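PDB 4TPV: hookworm platelet inhibitor 1 from Ancylostoma caninum, which blocks platelet aggregation and platelet adhesion to fibrinogen and collagen, possibly by binding integrins on the platelet surface. Local coordinates for residues A[29-34]-A[173-178]; A[21-26]-A[86-91]; A[54-59]-A[132-137]; A[39-44]-A[169-174]. One frame throughout, in Å; residues are numbered along the deposited sequence.

In the fold
Helix 13-34 comes first and supplies two contacts. Its residues 21-26 meet 86-91 at the end of helix 80-89, closing the loop of contact 2, while residues 29-34, farther along, meet 173-178 in contact 1. Segment 39-44 follows and meets that late part of the chain at 169-174, so contacts 1 and 4 share Asn-173 and Leu-174, and their centres lie about 6 Å apart. Contact 3 lies wholly within the loops of contacts 1 and 4 and ties helix 46-56 and the turn after it to the sheet. Contact 2 crosses the other three and ties helix 13-34 to helix 80-89. Contacts 1 and 4 fasten on the disulfide-linked C-terminal region.

Contact 1 (A[29-34]-A[173-178]); sequences AFARNY and NLLCIG
Leu-174 and Ala-31 carry the apolar part of this contact. The methyl of Ala-31 points from the helix at the C-terminal segment, with its CB 4.3 Å from the CB of Leu-174. It also lies 4.2 Å from CD2 of Leu-175, whose branched end swings in beside the helix.

Leu-174 then reaches across to Arg-32, and the two side chains meet at about a right angle. CD1 of Leu-174 sits 4.0 Å from the CB of Arg-32. With CG anti to the backbone N (chi1 -178°), bends at chi2 and chi3 hook the Arg-32 guanidinium round toward Leu-174, whose CD2 lies over one of its faces. The spacing is doubtful, because the group is modelled too close to CD2.

No hydrogen bond crosses between the segments. Within the helix, the carbonyl O of Ala-29 takes two donors from opposite faces of its plane: the backbone N of Asn-33 and its side-chain ND2, the latter at 2.7 Å and nearly straight.

Further back along helix 13-34, Leu-174 touches Ala-28 and Leu-175 touches Asn-24. Strand 176-177 pairs with strand 166-167; its Cys-176 backbone hydrogen-bonds to Met-39 and Thr-41, and a disulfide ties it to Cys-158.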
# COMPACT_ATOMS: atom_id res chain seq x y z
N ALA A 29 -2.35 10.25 -7.03
CA ALA A 29 -1.65 10.57 -8.28
C ALA A 29 -2.06 9.56 -9.33
O ALA A 29 -2.37 9.91 -10.47
CB ALA A 29 -0.14 10.57 -8.08
N PHE A 30 -2.06 8.29 -8.94
CA PHE A 30 -2.41 7.24 -9.88
C PHE A 30 -3.86 7.38 -10.34
O PHE A 30 -4.15 7.26 -11.54
CB PHE A 30 -2.19 5.87 -9.26
CG PHE A 30 -2.11 4.77 -10.27
CD1 PHE A 30 -3.26 4.13 -10.70
CD2 PHE A 30 -0.90 4.39 -10.79
CE1 PHE A 30 -3.18 3.11 -11.64
CE2 PHE A 30 -0.81 3.38 -11.72
CZ PHE A 30 -1.95 2.75 -12.15
N ALA A 31 -4.78 7.68 -9.42
CA ALA A 31 -6.20 7.77 -9.78
C ALA A 31 -6.48 8.90 -10.76
O ALA A 31 -7.30 8.76 -11.67
CB ALA A 31 -7.07 7.96 -8.50
N ARG A 32 -5.81 10.03 -10.56
CA ARG A 32 -6.01 11.17 -11.44
C ARG A 32 -5.37 10.94 -12.80
O ARG A 32 -5.96 11.31 -13.82
CB ARG A 32 -5.47 12.46 -10.81
CG ARG A 32 -5.70 13.71 -11.68
CD ARG A 32 -7.18 14.16 -11.66
NE ARG A 32 -7.56 14.85 -10.43
CZ ARG A 32 -8.82 15.10 -10.06
NH1 ARG A 32 -9.83 14.71 -10.83
NH2 ARG A 32 -9.07 15.73 -8.92
N ASN A 33 -4.20 10.32 -12.84
CA ASN A 33 -3.48 10.21 -14.11
C ASN A 33 -3.94 9.02 -14.95
O ASN A 33 -3.90 9.07 -16.18
CB ASN A 33 -1.96 10.14 -13.84
CG ASN A 33 -1.39 11.50 -13.48
OD1 ASN A 33 -0.98 12.27 -14.35
ND2 ASN A 33 -1.37 11.81 -12.18
N TYR A 34 -4.42 7.96 -14.30
CA TYR A 34 -4.92 6.79 -15.04
C TYR A 34 -6.45 6.73 -15.09
O TYR A 34 -7.00 5.87 -15.77
CB TYR A 34 -4.37 5.48 -14.42
CG TYR A 34 -2.89 5.29 -14.68
CD1 TYR A 34 -1.95 5.89 -13.87
CD2 TYR A 34 -2.45 4.52 -15.74
CE1 TYR A 34 -0.60 5.76 -14.12
CE2 TYR A 34 -1.09 4.35 -15.99
CZ TYR A 34 -0.17 4.98 -15.18
OH TYR A 34 1.17 4.81 -15.45
N ASN A 173 -11.11 14.37 -3.60
CA ASN A 173 -12.24 13.65 -4.19
C ASN A 173 -11.83 12.67 -5.29
O ASN A 173 -12.55 12.50 -6.29
CB ASN A 173 -13.28 14.64 -4.70
CG ASN A 173 -13.94 15.39 -3.57
OD1 ASN A 173 -13.74 16.59 -3.40
ND2 ASN A 173 -14.72 14.68 -2.76
N LEU A 174 -10.70 12.01 -5.06
CA LEU A 174 -10.17 11.03 -5.99
C LEU A 174 -10.31 9.62 -5.46
O LEU A 174 -10.32 8.66 -6.24
CB LEU A 174 -8.69 11.30 -6.29
CG LEU A 174 -8.40 12.52 -7.16
CD1 LEU A 174 -6.92 12.85 -7.12
CD2 LEU A 174 -8.89 12.27 -8.59
N LEU A 175 -10.40 9.50 -4.13
CA LEU A 175 -10.38 8.20 -3.45
C LEU A 175 -11.69 7.94 -2.71
O LEU A 175 -12.46 8.85 -2.45
CB LEU A 175 -9.20 8.13 -2.47
CG LEU A 175 -7.81 8.50 -3.00
CD1 LEU A 175 -6.73 8.28 -1.94
CD2 LEU A 175 -7.49 7.75 -4.29
N CYS A 176 -11.94 6.67 -2.41
CA CYS A 176 -13.17 6.27 -1.71
C CYS A 176 -12.86 5.97 -0.26
O CYS A 176 -11.96 5.20 0.02
CB CYS A 176 -13.78 5.03 -2.34
SG CYS A 176 -14.12 5.14 -4.10
N ILE A 177 -13.65 6.52 0.66
CA ILE A 177 -13.42 6.29 2.10
C ILE A 177 -14.64 5.67 2.79
O ILE A 177 -15.78 5.97 2.45
CB ILE A 177 -13.04 7.62 2.80
CG1 ILE A 177 -12.58 7.38 4.24
CG2 ILE A 177 -14.17 8.64 2.73
CD1 ILE A 177 -11.28 6.63 4.37
N GLY A 178 -14.38 4.81 3.77
CA GLY A 178 -15.44 4.22 4.57
C GLY A 178 -16.04 5.20 5.57
O GLY A 178 -15.50 6.27 5.81

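Contact 2 (A[21-26]-A[86-91]); sequences ELHNGY and NSWWSE
Tyr-26 and Trp-89 make most of this contact, each giving its ring to the other. The six-membered ring of Trp-89 lies slid along the tyrosine, with centroids 4.9 Å apart and planes at 29°, so the rings are not far from parallel yet barely overlap. Touching is concentrated at one end: CE3 of Trp-89 comes to 3.5 Å from CG of Tyr-26, and CZ3 sits 3.6 Å from the tyrosine CB. At the other end of the tyrosine, CB of Trp-89 stands over the ring face, 4.2 Å from the centroid, in a CH-pi contact. The opposite face of that ring is covered by the carbonyl O of Leu-22, one turn earlier in the same helix. In Trp-89, CG lies anti to the backbone N (chi1 172°), and this sends the indole across toward helix 13-34, so that its CE3-CZ3 edge reaches the CB-CG end of the tyrosine.

The tyrosine hydroxyl ends near the backbone of Asn-86, its OH 3.5 Å from the N. The buried His-23 and Trp-88 meet edge to edge, CE1 being 4.4 Å from CZ3. Their polar atoms look elsewhere: His-23 NE2 bonds to Tyr-137 OH, and Trp-88 NE1 to the carbonyl of Val-70.

With no hydrogen bond between the segments, the two helices are joined here by aromatic surface and dispersion forces, not by directional polar links.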
# COMPACT_ATOMS: atom_id res chain seq x y z
N GLU A 21 0.45 8.16 4.46
CA GLU A 21 0.32 9.33 3.60
C GLU A 21 0.99 9.13 2.25
O GLU A 21 0.46 9.55 1.20
CB GLU A 21 0.90 10.58 4.27
CG GLU A 21 0.55 11.89 3.56
CD GLU A 21 1.40 12.18 2.32
OE1 GLU A 21 2.58 11.76 2.28
OE2 GLU A 21 0.88 12.82 1.39
N LEU A 22 2.18 8.52 2.26
CA LEU A 22 2.91 8.27 1.02
C LEU A 22 2.09 7.39 0.08
O LEU A 22 1.89 7.72 -1.10
CB LEU A 22 4.25 7.63 1.32
CG LEU A 22 5.29 7.70 0.20
CD1 LEU A 22 5.66 9.17 -0.04
CD2 LEU A 22 6.51 6.89 0.62
N HIS A 23 1.54 6.30 0.61
CA HIS A 23 0.70 5.42 -0.20
C HIS A 23 -0.54 6.13 -0.75
O HIS A 23 -0.89 5.99 -1.92
CB HIS A 23 0.24 4.21 0.61
CG HIS A 23 1.25 3.11 0.69
ND1 HIS A 23 2.35 3.16 1.52
CD2 HIS A 23 1.32 1.91 0.06
CE1 HIS A 23 3.06 2.05 1.38
NE2 HIS A 23 2.45 1.28 0.50
N ASN A 24 -1.22 6.90 0.09
CA ASN A 24 -2.40 7.59 -0.40
C ASN A 24 -2.07 8.65 -1.46
O ASN A 24 -2.81 8.79 -2.42
CB ASN A 24 -3.16 8.19 0.78
CG ASN A 24 -4.01 7.15 1.49
OD1 ASN A 24 -4.51 6.23 0.85
ND2 ASN A 24 -4.21 7.33 2.79
N GLY A 25 -0.95 9.35 -1.30
CA GLY A 25 -0.49 10.26 -2.35
C GLY A 25 -0.19 9.55 -3.66
O GLY A 25 -0.48 10.07 -4.75
N TYR A 26 0.43 8.37 -3.57
CA TYR A 26 0.66 7.55 -4.76
C TYR A 26 -0.67 7.16 -5.39
O TYR A 26 -0.84 7.20 -6.60
CB TYR A 26 1.42 6.26 -4.42
CG TYR A 26 2.85 6.41 -3.96
CD1 TYR A 26 3.60 7.52 -4.28
CD2 TYR A 26 3.46 5.40 -3.22
CE1 TYR A 26 4.92 7.64 -3.87
CE2 TYR A 26 4.77 5.52 -2.80
CZ TYR A 26 5.49 6.64 -3.13
OH TYR A 26 6.79 6.74 -2.70
N ASN A 86 9.71 4.74 -2.75
CA ASN A 86 10.24 5.09 -4.06
C ASN A 86 10.67 3.86 -4.85
O ASN A 86 10.48 3.80 -6.08
CB ASN A 86 11.40 6.08 -3.90
CG ASN A 86 10.92 7.50 -3.82
OD1 ASN A 86 10.71 8.15 -4.84
ND2 ASN A 86 10.71 7.99 -2.60
N SER A 87 11.25 2.88 -4.18
CA SER A 87 11.61 1.65 -4.85
C SER A 87 10.36 0.97 -5.42
O SER A 87 10.36 0.55 -6.57
CB SER A 87 12.34 0.69 -3.90
OG SER A 87 12.87 -0.41 -4.64
N TRP A 88 9.30 0.89 -4.62
CA TRP A 88 8.07 0.26 -5.07
C TRP A 88 7.37 1.09 -6.15
O TRP A 88 6.91 0.56 -7.16
CB TRP A 88 7.14 0.01 -3.87
CG TRP A 88 7.76 -0.92 -2.86
CD1 TRP A 88 8.78 -1.78 -3.07
CD2 TRP A 88 7.40 -1.05 -1.47
NE1 TRP A 88 9.08 -2.46 -1.91
CE2 TRP A 88 8.25 -2.02 -0.91
CE3 TRP A 88 6.46 -0.42 -0.65
CZ2 TRP A 88 8.17 -2.41 0.43
CZ3 TRP A 88 6.38 -0.80 0.67
CH2 TRP A 88 7.23 -1.78 1.20
N TRP A 89 7.29 2.41 -5.95
CA TRP A 89 6.64 3.26 -6.96
C TRP A 89 7.33 3.19 -8.33
O TRP A 89 6.66 3.23 -9.37
CB TRP A 89 6.61 4.72 -6.48
CG TRP A 89 6.14 5.68 -7.55
CD1 TRP A 89 6.92 6.37 -8.43
CD2 TRP A 89 4.78 6.02 -7.87
NE1 TRP A 89 6.14 7.14 -9.26
CE2 TRP A 89 4.82 6.93 -8.94
CE3 TRP A 89 3.54 5.64 -7.34
CZ2 TRP A 89 3.66 7.48 -9.49
CZ3 TRP A 89 2.40 6.18 -7.89
CH2 TRP A 89 2.46 7.09 -8.96
N SER A 90 8.65 3.06 -8.33
CA SER A 90 9.41 3.04 -9.58
C SER A 90 9.00 1.90 -10.53
O SER A 90 9.29 1.95 -11.73
CB SER A 90 10.91 2.94 -9.29
OG SER A 90 11.39 4.15 -8.72
N GLU A 91 8.29 0.90 -10.02
CA GLU A 91 7.83 -0.19 -10.86
C GLU A 91 6.75 0.26 -11.82
O GLU A 91 6.37 -0.48 -12.74
CB GLU A 91 7.32 -1.35 -10.00
CG GLU A 91 8.41 -2.02 -9.20
CD GLU A 91 7.92 -3.22 -8.44
OE1 GLU A 91 6.68 -3.38 -8.33
OE2 GLU A 91 8.76 -4.03 -7.99

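Contact 3 (A[54-59]-A[132-137]); sequences KSAEKC and HVVCQY
Ala-56 sets its methyl against one branch of Val-134, CB to CG2 at 3.7 Å. The valine has CG1 anti to the backbone N (chi1 171°), and that turns CG2 up to the helix, where it also touches the alanine CA. Near the start of the segment, Ser-55 lays its CB 3.8 Å from NE2 of Gln-136; the serine OG is hydrogen-bonded to Glu-68.

His-132, Val-134 and Gln-136 alternate along strand 130-138 and all point to segment 54-59, Val-134 and Gln-136 meeting its helical part and His-132 the turn that follows, whereas Val-133 and Cys-135 turn to the other side and pack on helix 80-89. This is the alpha-beta-alpha sandwich of the CAP superfamily, with a sheet covered by helices on both faces.

A type I turn runs from Ala-56 to Cys-59. Cys-59 takes positive phi, and its carbonyl O comes to 3.5 Å from CE1 of His-132. Its sulfur, in a disulfide with Cys-127, stands above the imidazole face at a distance, 5.2 Å from the centroid. One water lies at the ring's edge, in its plane, 2.6 Å from ND1 of His-132, and donates a hydrogen bond of 2.9 Å to the O of Ala-56.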
# COMPACT_ATOMS: atom_id res chain seq x y z
N LYS A 54 5.62 -10.45 11.59
CA LYS A 54 5.79 -11.88 11.65
C LYS A 54 6.43 -12.39 10.37
O LYS A 54 7.24 -13.33 10.40
CB LYS A 54 4.44 -12.56 11.92
CG LYS A 54 3.98 -12.45 13.39
CD LYS A 54 4.89 -13.26 14.32
CE LYS A 54 4.45 -13.22 15.80
NZ LYS A 54 4.75 -11.94 16.52
N SER A 55 6.10 -11.75 9.25
CA SER A 55 6.67 -12.14 7.96
C SER A 55 8.08 -11.59 7.77
O SER A 55 8.98 -12.29 7.31
CB SER A 55 5.77 -11.67 6.81
OG SER A 55 6.37 -12.02 5.58
N ALA A 56 8.26 -10.32 8.13
CA ALA A 56 9.57 -9.67 8.00
C ALA A 56 10.67 -10.41 8.75
O ALA A 56 11.79 -10.49 8.28
CB ALA A 56 9.51 -8.23 8.49
N GLU A 57 10.35 -10.95 9.92
CA GLU A 57 11.39 -11.55 10.74
C GLU A 57 11.94 -12.84 10.13
O GLU A 57 12.96 -13.35 10.60
CB GLU A 57 10.87 -11.83 12.15
CG GLU A 57 10.55 -10.58 12.93
CD GLU A 57 9.71 -10.86 14.16
OE1 GLU A 57 9.39 -12.05 14.41
OE2 GLU A 57 9.36 -9.89 14.87
N LYS A 58 11.26 -13.36 9.11
CA LYS A 58 11.78 -14.53 8.40
C LYS A 58 12.95 -14.13 7.51
O LYS A 58 13.72 -14.97 7.08
CB LYS A 58 10.67 -15.19 7.57
CG LYS A 58 9.50 -15.70 8.40
CD LYS A 58 8.52 -16.41 7.48
CE LYS A 58 7.19 -16.70 8.12
NZ LYS A 58 6.20 -16.97 7.02
N CYS A 59 13.07 -12.83 7.25
CA CYS A 59 14.23 -12.27 6.55
C CYS A 59 14.38 -12.77 5.12
O CYS A 59 15.50 -12.87 4.61
CB CYS A 59 15.52 -12.55 7.32
SG CYS A 59 15.72 -11.43 8.77
N HIS A 132 15.24 -4.62 6.12
CA HIS A 132 14.10 -5.12 5.36
C HIS A 132 12.88 -4.32 5.78
O HIS A 132 12.60 -4.16 6.96
CB HIS A 132 13.82 -6.61 5.62
CG HIS A 132 14.83 -7.55 5.04
ND1 HIS A 132 14.50 -8.81 4.61
CD2 HIS A 132 16.16 -7.40 4.80
CE1 HIS A 132 15.58 -9.42 4.15
NE2 HIS A 132 16.60 -8.58 4.25
N VAL A 133 12.19 -3.78 4.79
CA VAL A 133 10.93 -3.12 5.01
C VAL A 133 9.86 -3.99 4.38
O VAL A 133 10.01 -4.40 3.21
CB VAL A 133 10.90 -1.73 4.37
CG1 VAL A 133 9.53 -1.09 4.60
CG2 VAL A 133 12.02 -0.86 4.93
N VAL A 134 8.81 -4.30 5.13
CA VAL A 134 7.70 -5.13 4.62
C VAL A 134 6.40 -4.42 4.90
O VAL A 134 6.16 -3.97 6.02
CB VAL A 134 7.67 -6.53 5.29
CG1 VAL A 134 6.41 -7.27 4.91
CG2 VAL A 134 8.93 -7.33 4.94
N CYS A 135 5.55 -4.33 3.88
CA CYS A 135 4.19 -3.85 4.09
C CYS A 135 3.21 -4.92 3.64
O CYS A 135 3.42 -5.60 2.64
CB CYS A 135 3.94 -2.55 3.32
SG CYS A 135 4.80 -1.07 3.96
N GLN A 136 2.15 -5.06 4.42
CA GLN A 136 1.08 -6.00 4.15
C GLN A 136 -0.18 -5.19 3.86
O GLN A 136 -0.44 -4.16 4.51
CB GLN A 136 0.87 -6.95 5.35
CG GLN A 136 2.03 -7.90 5.57
CD GLN A 136 1.86 -9.21 4.85
OE1 GLN A 136 0.86 -9.44 4.17
NE2 GLN A 136 2.85 -10.10 4.98
N TYR A 137 -0.94 -5.64 2.87
CA TYR A 137 -2.13 -4.92 2.43
C TYR A 137 -3.39 -5.75 2.58
O TYR A 137 -3.36 -6.99 2.71
CB TYR A 137 -1.95 -4.48 0.97
CG TYR A 137 -0.69 -3.66 0.77
CD1 TYR A 137 -0.69 -2.29 1.00
CD2 TYR A 137 0.51 -4.26 0.40
CE1 TYR A 137 0.49 -1.53 0.84
CE2 TYR A 137 1.68 -3.51 0.24
CZ TYR A 137 1.66 -2.14 0.44
OH TYR A 137 2.82 -1.41 0.27
O HOH W 1 12.16 -9.60 5.52

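Contact 4 (A[39-44]-A[169-174]); sequences MRTMVY and DDWQNL
Trp-171 reaches Thr-41 with the pyrrole end of its indole. Its CB points at segment 39-44, and with CG anti to the carbonyl carbon (chi1 -72°) the ring extends toward the threonine. CD1 is the first ring atom to touch: it lies 3.8 Å from CG2 of Thr-41 and 4.1 Å from the hydroxyl OG1. NE1 comes next, also 3.8 Å from that same methyl, so CG2 rests against the bond between the two atoms. The side chains slant across each other. Farther out, the benzene part of the indole passes on to helix 13-34, with CZ2 against Asn-24 and CZ3 by the backbone of Gly-25. The hydroxyl of Thr-41 serves another partner, the carboxylate of Asp-168.

At the other end, a water joins the backbones. It accepts from the N of Met-39 at 3.0 Å and donates to the O of Leu-174 at 2.7 Å.

Segment 169-174 lies in the loop between the short antiparallel strands 166-167 and 176-177, both held by disulfides, from Cys-167 to Cys-155 and from Cys-176 to Cys-158. Such a small two-disulfide unit packed on the CAP domain is consistent with the hinge that follows this domain in CRISP-family proteins.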
# COMPACT_ATOMS: atom_id res chain seq x y z
N MET A 39 -10.74 3.95 -6.51
CA MET A 39 -9.51 3.79 -5.75
C MET A 39 -9.79 4.14 -4.30
O MET A 39 -10.16 5.26 -4.00
CB MET A 39 -8.40 4.68 -6.31
CG MET A 39 -7.06 4.48 -5.60
SD MET A 39 -6.14 3.05 -6.20
CE MET A 39 -5.64 3.56 -7.85
N ARG A 40 -9.61 3.17 -3.41
CA ARG A 40 -9.86 3.41 -1.98
C ARG A 40 -8.74 4.16 -1.26
O ARG A 40 -7.56 3.98 -1.53
CB ARG A 40 -10.13 2.08 -1.26
CG ARG A 40 -11.44 1.41 -1.75
CD ARG A 40 -11.99 0.37 -0.80
NE ARG A 40 -12.52 0.99 0.43
CZ ARG A 40 -13.44 0.44 1.21
NH1 ARG A 40 -13.94 -0.74 0.90
NH2 ARG A 40 -13.84 1.07 2.30
N THR A 41 -9.15 4.97 -0.29
CA THR A 41 -8.22 5.54 0.66
C THR A 41 -7.71 4.42 1.54
O THR A 41 -8.50 3.62 2.03
CB THR A 41 -8.88 6.59 1.54
OG1 THR A 41 -9.50 7.59 0.72
CG2 THR A 41 -7.85 7.28 2.45
N MET A 42 -6.39 4.35 1.71
CA MET A 42 -5.84 3.43 2.70
C MET A 42 -5.81 4.00 4.10
O MET A 42 -5.54 5.19 4.32
CB MET A 42 -4.42 3.02 2.35
CG MET A 42 -4.31 2.04 1.20
SD MET A 42 -2.58 1.62 0.86
CE MET A 42 -2.83 0.26 -0.30
N VAL A 43 -6.08 3.12 5.06
CA VAL A 43 -5.98 3.45 6.48
C VAL A 43 -4.95 2.52 7.10
O VAL A 43 -4.87 1.35 6.74
CB VAL A 43 -7.34 3.28 7.18
CG1 VAL A 43 -7.19 3.41 8.70
CG2 VAL A 43 -8.34 4.28 6.62
N TYR A 44 -4.14 3.03 8.03
CA TYR A 44 -3.16 2.15 8.69
C TYR A 44 -3.89 1.08 9.52
O TYR A 44 -4.94 1.35 10.10
CB TYR A 44 -2.20 2.94 9.57
CG TYR A 44 -0.92 2.17 9.81
CD1 TYR A 44 0.07 2.13 8.84
CD2 TYR A 44 -0.74 1.43 10.99
CE1 TYR A 44 1.22 1.41 9.02
CE2 TYR A 44 0.42 0.70 11.18
CZ TYR A 44 1.39 0.69 10.19
OH TYR A 44 2.55 -0.04 10.35
N ASP A 169 -13.18 13.66 0.57
CA ASP A 169 -12.78 15.05 0.33
C ASP A 169 -11.40 15.34 0.95
O ASP A 169 -10.83 16.42 0.73
CB ASP A 169 -13.84 16.04 0.85
CG ASP A 169 -14.24 15.80 2.29
OD1 ASP A 169 -13.45 15.19 3.04
OD2 ASP A 169 -15.36 16.24 2.66
N ASP A 170 -10.86 14.38 1.68
CA ASP A 170 -9.50 14.51 2.21
C ASP A 170 -8.43 14.28 1.15
O ASP A 170 -7.27 14.66 1.33
CB ASP A 170 -9.27 13.50 3.34
CG ASP A 170 -9.98 13.87 4.61
OD1 ASP A 170 -10.33 15.06 4.78
OD2 ASP A 170 -10.15 12.96 5.44
N TRP A 171 -8.82 13.63 0.06
CA TRP A 171 -7.88 13.21 -0.98
C TRP A 171 -8.39 13.66 -2.34
O TRP A 171 -8.51 12.87 -3.28
CB TRP A 171 -7.66 11.68 -0.92
CG TRP A 171 -6.83 11.33 0.29
CD1 TRP A 171 -7.28 10.89 1.49
CD2 TRP A 171 -5.41 11.49 0.43
NE1 TRP A 171 -6.24 10.74 2.37
CE2 TRP A 171 -5.08 11.09 1.74
CE3 TRP A 171 -4.39 11.91 -0.43
CZ2 TRP A 171 -3.76 11.12 2.22
CZ3 TRP A 171 -3.08 11.92 0.05
CH2 TRP A 171 -2.78 11.53 1.36
N GLN A 172 -8.70 14.95 -2.40
CA GLN A 172 -9.06 15.66 -3.63
C GLN A 172 -10.23 15.02 -4.36
O GLN A 172 -10.37 15.15 -5.58
CB GLN A 172 -7.83 15.78 -4.56
CG GLN A 172 -6.61 16.48 -3.93
CD GLN A 172 -5.77 15.54 -3.02
OE1 GLN A 172 -5.36 14.45 -3.44
NE2 GLN A 172 -5.51 15.96 -1.78
N ASN A 173 -11.11 14.37 -3.60
CA ASN A 173 -12.24 13.65 -4.19
C ASN A 173 -11.83 12.67 -5.29
O ASN A 173 -12.55 12.50 -6.29
CB ASN A 173 -13.28 14.64 -4.70
CG ASN A 173 -13.94 15.39 -3.57
OD1 ASN A 173 -13.74 16.59 -3.40
ND2 ASN A 173 -14.72 14.68 -2.76
N LEU A 174 -10.70 12.01 -5.06
CA LEU A 174 -10.17 11.03 -5.99
C LEU A 174 -10.31 9.62 -5.46
O LEU A 174 -10.32 8.66 -6.24
CB LEU A 174 -8.69 11.30 -6.29
CG LEU A 174 -8.40 12.52 -7.16
CD1 LEU A 174 -6.92 12.85 -7.12
CD2 LEU A 174 -8.89 12.27 -8.59
O HOH W 2 -11.53 6.65 -7.57